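Teichoic acid biosynthesis protein F (Staphylococcus epidermidis, PDB 3L7I) is a teichoic acid biosynthesis protein whose modelled part has the two-domain GT-B glycosyltransferase fold. Local coordinates at residues L633-A641 and L673-Q684. Numbering follows the deposited sequence.
Sequences LKRPQFFFA and LAKELKNLDKVQ
Phe638 reaches from strand 637-640 into a pocket lined by both helices of 673-684. Its CB lies 3.9 Å from Leu673 CD2, and the same methyl continues over CG and CD1 (3.4 Å from Phe638 CD1), a CH-pi contact 30° off the ring normal. At the ring's edge CE1 meets Glu676 CG, a methylene brought there with CG anti to the backbone N (chi1 -166°) and a bend at the next bond, which sends the carboxylate on to a weak hydrogen bond with Tyr667. The tip, Phe638 CZ, finds Val683 CG1 at 3.6 Å. A flat, wholly apolar ring suits this buried place, where branched aliphatic side chains supply methyls from several directions.

Just ahead of the strand, Pro636 presents its CD to Gln684 OE1 (3.4 Å). At the amide's other end, Gln684 NE2 donates to Lys634 O at 3.2 Å, approaching from outside the carbonyl plane, and also bonds Gln688; glutamine thus suits the partly exposed margin.

Strand 637-640 runs between strands 618-621 and 666-667 in the parallel sheet of the C-terminal Rossmann-like domain, and helices 670-677 and 680-686 pack on one face of it, while Gln637 and Phe639, on the other side of the strand, touch helix 626-630.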
ATOM      1  N   LEU A 633     -45.491  24.099 -36.393  1.00 62.85           N
ATOM      2  CA  LEU A 633     -45.678  24.837 -37.643  1.00 63.10           C
ATOM      3  C   LEU A 633     -47.062  24.647 -38.281  1.00 63.76           C
ATOM      4  O   LEU A 633     -47.420  25.383 -39.213  1.00 64.55           O
ATOM      5  CB  LEU A 633     -44.560  24.517 -38.649  1.00 61.69           C
ATOM      6  CG  LEU A 633     -43.138  24.910 -38.225  1.00 61.47           C
ATOM      7  CD1 LEU A 633     -42.039  24.210 -39.094  1.00 60.05           C
ATOM      8  CD2 LEU A 633     -42.968  26.412 -38.212  1.00 63.02           C
ATOM      9  N   LYS A 634     -47.832  23.681 -37.764  1.00 63.75           N
ATOM     10  CA  LYS A 634     -49.180  23.355 -38.270  1.00 64.64           C
ATOM     11  C   LYS A 634     -49.142  23.063 -39.768  1.00 63.98           C
ATOM     12  O   LYS A 634     -49.926  23.593 -40.547  1.00 65.19           O
ATOM     13  CB  LYS A 634     -50.191  24.461 -37.970  1.00 66.86           C
ATOM     14  CG  LYS A 634     -50.247  24.881 -36.522  1.00 67.94           C
ATOM     15  CD  LYS A 634     -51.410  25.825 -36.244  1.00 70.49           C
ATOM     16  CE  LYS A 634     -51.090  26.770 -35.086  1.00 71.82           C
ATOM     17  NZ  LYS A 634     -52.270  27.605 -34.695  1.00 74.64           N
ATOM     18  N   ARG A 635     -48.197  22.225 -40.166  1.00 62.31           N
ATOM     19  CA  ARG A 635     -48.047  21.864 -41.555  1.00 61.80           C
ATOM     20  C   ARG A 635     -48.344  20.376 -41.683  1.00 61.21           C
ATOM     21  O   ARG A 635     -48.387  19.668 -40.684  1.00 60.96           O
ATOM     22  CB  ARG A 635     -46.630  22.224 -42.051  1.00 60.76           C
ATOM     23  CG  ARG A 635     -46.532  23.561 -42.764  1.00 61.76           C
ATOM     24  CD  ARG A 635     -45.771  24.632 -42.030  1.00 62.09           C
ATOM     25  NE  ARG A 635     -44.361  24.621 -42.403  1.00 61.13           N
ATOM     26  CZ  ARG A 635     -43.528  25.669 -42.352  1.00 61.72           C
ATOM     27  NH1 ARG A 635     -42.257  25.493 -42.694  1.00 60.96           N
ATOM     28  NH2 ARG A 635     -43.933  26.875 -41.956  1.00 63.31           N
ATOM     29  N   PRO A 636     -48.570  19.896 -42.914  1.00 61.29           N
ATOM     30  CA  PRO A 636     -48.888  18.482 -43.142  1.00 61.11           C
ATOM     31  C   PRO A 636     -47.741  17.555 -42.764  1.00 59.64           C
ATOM     32  O   PRO A 636     -46.607  17.810 -43.156  1.00 58.72           O
ATOM     33  CB  PRO A 636     -49.095  18.410 -44.658  1.00 61.65           C
ATOM     34  CG  PRO A 636     -49.364  19.795 -45.078  1.00 62.60           C
ATOM     35  CD  PRO A 636     -48.584  20.667 -44.166  1.00 61.92           C
ATOM     36  N   GLN A 637     -48.034  16.499 -42.016  1.00 59.70           N
ATOM     37  CA  GLN A 637     -47.060  15.442 -41.804  1.00 58.72           C
ATOM     38  C   GLN A 637     -47.621  14.157 -42.406  1.00 59.35           C
ATOM     39  O   GLN A 637     -48.836  14.023 -42.547  1.00 60.61           O
ATOM     40  CB  GLN A 637     -46.746  15.250 -40.321  1.00 58.53           C
ATOM     41  CG  GLN A 637     -46.514  16.531 -39.549  1.00 58.53           C
ATOM     42  CD  GLN A 637     -45.804  16.298 -38.224  1.00 58.31           C
ATOM     43  OE1 GLN A 637     -45.074  15.313 -38.061  1.00 57.80           O
ATOM     44  NE2 GLN A 637     -45.995  17.215 -37.274  1.00 58.94           N
ATOM     45  N   PHE A 638     -46.723  13.250 -42.788  1.00 58.74           N
ATOM     46  CA  PHE A 638     -47.056  11.924 -43.300  1.00 59.51           C
ATOM     47  C   PHE A 638     -46.280  10.899 -42.497  1.00 59.17           C
ATOM     48  O   PHE A 638     -45.246  11.218 -41.889  1.00 58.20           O
ATOM     49  CB  PHE A 638     -46.662  11.797 -44.768  1.00 59.56           C
ATOM     50  CG  PHE A 638     -47.472  12.656 -45.688  1.00 60.32           C
ATOM     51  CD1 PHE A 638     -48.657  12.172 -46.259  1.00 61.93           C
ATOM     52  CD2 PHE A 638     -47.067  13.952 -45.992  1.00 59.77           C
ATOM     53  CE1 PHE A 638     -49.414  12.964 -47.117  1.00 62.97           C
ATOM     54  CE2 PHE A 638     -47.826  14.735 -46.849  1.00 60.79           C
ATOM     55  CZ  PHE A 638     -48.993  14.242 -47.410  1.00 62.38           C
ATOM     56  N   PHE A 639     -46.760   9.664 -42.511  1.00 60.24           N
ATOM     57  CA  PHE A 639     -46.205   8.629 -41.660  1.00 60.41           C
ATOM     58  C   PHE A 639     -46.080   7.337 -42.415  1.00 61.36           C
ATOM     59  O   PHE A 639     -47.023   6.566 -42.534  1.00 62.85           O
ATOM     60  CB  PHE A 639     -47.047   8.495 -40.392  1.00 61.27           C
ATOM     61  CG  PHE A 639     -47.095   9.762 -39.617  1.00 60.59           C
ATOM     62  CD1 PHE A 639     -46.034  10.113 -38.776  1.00 59.70           C
ATOM     63  CD2 PHE A 639     -48.130  10.664 -39.808  1.00 61.03           C
ATOM     64  CE1 PHE A 639     -46.034  11.319 -38.089  1.00 59.32           C
ATOM     65  CE2 PHE A 639     -48.136  11.874 -39.127  1.00 60.65           C
ATOM     66  CZ  PHE A 639     -47.089  12.201 -38.258  1.00 59.79           C
ATOM     67  N   PHE A 640     -44.892   7.125 -42.946  1.00 60.72           N
ATOM     68  CA  PHE A 640     -44.611   6.002 -43.815  1.00 61.73           C
ATOM     69  C   PHE A 640     -44.186   4.779 -42.980  1.00 62.60           C
ATOM     70  O   PHE A 640     -43.032   4.353 -42.995  1.00 62.44           O
ATOM     71  CB  PHE A 640     -43.523   6.447 -44.772  1.00 60.88           C
ATOM     72  CG  PHE A 640     -43.082   5.408 -45.714  1.00 62.01           C
ATOM     73  CD1 PHE A 640     -41.740   5.278 -46.023  1.00 61.66           C
ATOM     74  CD2 PHE A 640     -43.992   4.571 -46.323  1.00 63.70           C
ATOM     75  CE1 PHE A 640     -41.306   4.315 -46.931  1.00 62.99           C
ATOM     76  CE2 PHE A 640     -43.566   3.604 -47.236  1.00 65.05           C
ATOM     77  CZ  PHE A 640     -42.221   3.472 -47.535  1.00 64.69           C
ATOM     78  N   ALA A 641     -45.135   4.230 -42.235  1.00 63.77           N
ATOM     79  CA  ALA A 641     -44.887   3.045 -41.426  1.00 65.03           C
ATOM     80  C   ALA A 641     -44.912   1.763 -42.266  1.00 66.82           C
ATOM     81  O   ALA A 641     -45.879   1.013 -42.242  1.00 68.63           O
ATOM     82  CB  ALA A 641     -45.908   2.959 -40.296  1.00 65.94           C
ATOM     83  N   LEU A 673     -48.540   7.677 -51.019  1.00 76.11           N
ATOM     84  CA  LEU A 673     -47.884   8.835 -50.438  1.00 74.40           C
ATOM     85  C   LEU A 673     -47.447   9.786 -51.556  1.00 73.86           C
ATOM     86  O   LEU A 673     -47.724  10.988 -51.505  1.00 74.22           O
ATOM     87  CB  LEU A 673     -46.669   8.370 -49.627  1.00 71.95           C
ATOM     88  CG  LEU A 673     -46.402   9.038 -48.281  1.00 70.90           C
ATOM     89  CD1 LEU A 673     -45.011   8.660 -47.782  1.00 68.32           C
ATOM     90  CD2 LEU A 673     -46.541  10.539 -48.411  1.00 71.01           C
ATOM     91  N   ALA A 674     -46.778   9.231 -52.572  1.00 73.16           N
ATOM     92  CA  ALA A 674     -46.322  10.004 -53.731  1.00 72.75           C
ATOM     93  C   ALA A 674     -47.476  10.773 -54.366  1.00 75.03           C
ATOM     94  O   ALA A 674     -47.404  11.979 -54.544  1.00 74.89           O
ATOM     95  CB  ALA A 674     -45.651   9.102 -54.759  1.00 72.26           C
ATOM     96  N   LYS A 675     -48.549  10.078 -54.698  1.00 77.26           N
ATOM     97  CA  LYS A 675     -49.677  10.730 -55.327  1.00 79.63           C
ATOM     98  C   LYS A 675     -50.204  11.853 -54.440  1.00 80.15           C
ATOM     99  O   LYS A 675     -50.493  12.941 -54.916  1.00 81.14           O
ATOM    100  CB  LYS A 675     -50.769   9.705 -55.640  1.00 82.05           C
ATOM    101  CG  LYS A 675     -50.342   8.596 -56.620  1.00 81.94           C
ATOM    102  CD  LYS A 675     -49.784   9.172 -57.933  1.00 81.50           C
ATOM    103  CE  LYS A 675     -49.655   8.101 -59.019  1.00 82.18           C
ATOM    104  NZ  LYS A 675     -49.169   8.669 -60.317  1.00 82.44           N
ATOM    105  N   GLU A 676     -50.307  11.589 -53.146  1.00 81.38           N
ATOM    106  CA  GLU A 676     -50.835  12.562 -52.190  1.00 82.61           C
ATOM    107  C   GLU A 676     -50.048  13.890 -52.160  1.00 81.41           C
ATOM    108  O   GLU A 676     -50.647  14.970 -52.207  1.00 83.41           O
ATOM    109  CB  GLU A 676     -50.882  11.933 -50.796  1.00 82.34           C
ATOM    110  CG  GLU A 676     -51.705  12.698 -49.778  1.00 84.61           C
ATOM    111  CD  GLU A 676     -53.131  12.205 -49.682  1.00 87.93           C
ATOM    112  OE1 GLU A 676     -53.838  12.187 -50.721  1.00 89.65           O
ATOM    113  OE2 GLU A 676     -53.547  11.841 -48.559  1.00 89.01           O
ATOM    114  N   LEU A 677     -48.717  13.798 -52.069  1.00 76.31           N
ATOM    115  CA  LEU A 677     -47.807  14.959 -52.154  1.00 74.73           C
ATOM    116  C   LEU A 677     -48.017  15.875 -53.391  1.00 75.75           C
ATOM    117  O   LEU A 677     -47.667  17.064 -53.374  1.00 75.32           O
ATOM    118  CB  LEU A 677     -46.349  14.478 -52.134  1.00 71.99           C
ATOM    119  CG  LEU A 677     -45.617  14.208 -50.809  1.00 70.15           C
ATOM    120  CD1 LEU A 677     -46.535  14.209 -49.602  1.00 71.40           C
ATOM    121  CD2 LEU A 677     -44.806  12.900 -50.852  1.00 68.67           C
ATOM    122  N   LYS A 678     -48.562  15.316 -54.469  1.00103.12           N
ATOM    123  CA  LYS A 678     -48.739  16.071 -55.702  1.00104.52           C
ATOM    124  C   LYS A 678     -49.356  17.424 -55.372  1.00106.65           C
ATOM    125  O   LYS A 678     -48.930  18.459 -55.884  1.00106.88           O
ATOM    126  CB  LYS A 678     -49.644  15.307 -56.665  1.00106.42           C
ATOM    127  CG  LYS A 678     -49.258  15.435 -58.115  1.00106.66           C
ATOM    128  CD  LYS A 678     -47.813  15.023 -58.310  1.00103.89           C
ATOM    129  CE  LYS A 678     -47.654  14.237 -59.592  1.00104.41           C
ATOM    130  NZ  LYS A 678     -48.402  12.967 -59.465  1.00105.25           N
ATOM    131  N   ASN A 679     -50.350  17.397 -54.489  1.00 82.46           N
ATOM    132  CA  ASN A 679     -51.121  18.577 -54.131  1.00 85.28           C
ATOM    133  C   ASN A 679     -51.151  18.793 -52.617  1.00 85.37           C
ATOM    134  O   ASN A 679     -52.078  18.348 -51.928  1.00 87.17           O
ATOM    135  CB  ASN A 679     -52.541  18.438 -54.676  1.00 88.70           C
ATOM    136  CG  ASN A 679     -53.399  19.645 -54.380  1.00 92.19           C
ATOM    137  OD1 ASN A 679     -52.941  20.600 -53.751  1.00 92.14           O
ATOM    138  ND2 ASN A 679     -54.655  19.611 -54.830  1.00 95.50           N
ATOM    139  N   LEU A 680     -50.129  19.476 -52.103  1.00 86.58           N
ATOM    140  CA  LEU A 680     -50.032  19.716 -50.667  1.00 86.62           C
ATOM    141  C   LEU A 680     -51.278  20.401 -50.097  1.00 90.71           C
ATOM    142  O   LEU A 680     -51.802  19.978 -49.064  1.00 91.76           O
ATOM    143  CB  LEU A 680     -48.772  20.512 -50.310  1.00 84.51           C
ATOM    144  CG  LEU A 680     -47.565  19.691 -49.849  1.00 80.68           C
ATOM    145  CD1 LEU A 680     -46.613  20.553 -49.043  1.00 79.51           C
ATOM    146  CD2 LEU A 680     -48.006  18.491 -49.030  1.00 80.44           C
ATOM    147  N   ASP A 681     -51.752  21.447 -50.768  1.00 99.92           N
ATOM    148  CA  ASP A 681     -52.866  22.231 -50.244  1.00104.23           C
ATOM    149  C   ASP A 681     -54.068  21.364 -49.907  1.00106.32           C
ATOM    150  O   ASP A 681     -54.762  21.615 -48.922  1.00109.08           O
ATOM    151  CB  ASP A 681     -53.282  23.322 -51.227  1.00107.02           C
ATOM    152  CG  ASP A 681     -52.259  24.450 -51.326  1.00106.00           C
ATOM    153  OD1 ASP A 681     -51.416  24.596 -50.401  1.00104.33           O
ATOM    154  OD2 ASP A 681     -52.315  25.197 -52.334  1.00107.10           O
ATOM    155  N   LYS A 682     -54.313  20.345 -50.726  1.00 93.97           N
ATOM    156  CA  LYS A 682     -55.446  19.458 -50.499  1.00 96.00           C
ATOM    157  C   LYS A 682     -55.241  18.635 -49.241  1.00 94.87           C
ATOM    158  O   LYS A 682     -56.200  18.297 -48.545  1.00 97.63           O
ATOM    159  CB  LYS A 682     -55.678  18.533 -51.693  1.00 95.13           C
ATOM    160  CG  LYS A 682     -56.867  17.591 -51.516  1.00 97.40           C
ATOM    161  CD  LYS A 682     -57.252  16.965 -52.829  1.00 97.66           C
ATOM    162  CE  LYS A 682     -57.315  18.034 -53.907  1.00 99.08           C
ATOM    163  NZ  LYS A 682     -57.717  17.457 -55.220  1.00 99.47           N
ATOM    164  N   VAL A 683     -53.989  18.308 -48.950  1.00 87.33           N
ATOM    165  CA  VAL A 683     -53.678  17.590 -47.723  1.00 86.20           C
ATOM    166  C   VAL A 683     -53.891  18.490 -46.501  1.00 86.84           C
ATOM    167  O   VAL A 683     -54.494  18.067 -45.510  1.00 87.98           O
ATOM    168  CB  VAL A 683     -52.248  17.051 -47.741  1.00 82.91           C
ATOM    169  CG1 VAL A 683     -52.109  15.909 -46.737  1.00 82.16           C
ATOM    170  CG2 VAL A 683     -51.903  16.592 -49.143  1.00 82.32           C
ATOM    171  N   GLN A 684     -53.403  19.729 -46.582  1.00 86.25           N
ATOM    172  CA  GLN A 684     -53.586  20.716 -45.516  1.00 87.04           C
ATOM    173  C   GLN A 684     -55.073  20.878 -45.155  1.00 90.52           C
ATOM    174  O   GLN A 684     -55.427  21.060 -43.994  1.00 91.45           O
ATOM    175  CB  GLN A 684     -52.978  22.057 -45.942  1.00 86.41           C
ATOM    176  CG  GLN A 684     -52.991  23.139 -44.885  1.00 87.03           C
ATOM    177  CD  GLN A 684     -51.800  23.060 -43.965  1.00 84.33           C
ATOM    178  OE1 GLN A 684     -50.665  23.364 -44.354  1.00 82.08           O
ATOM    179  NE2 GLN A 684     -52.048  22.662 -42.727  1.00 84.66           N
TER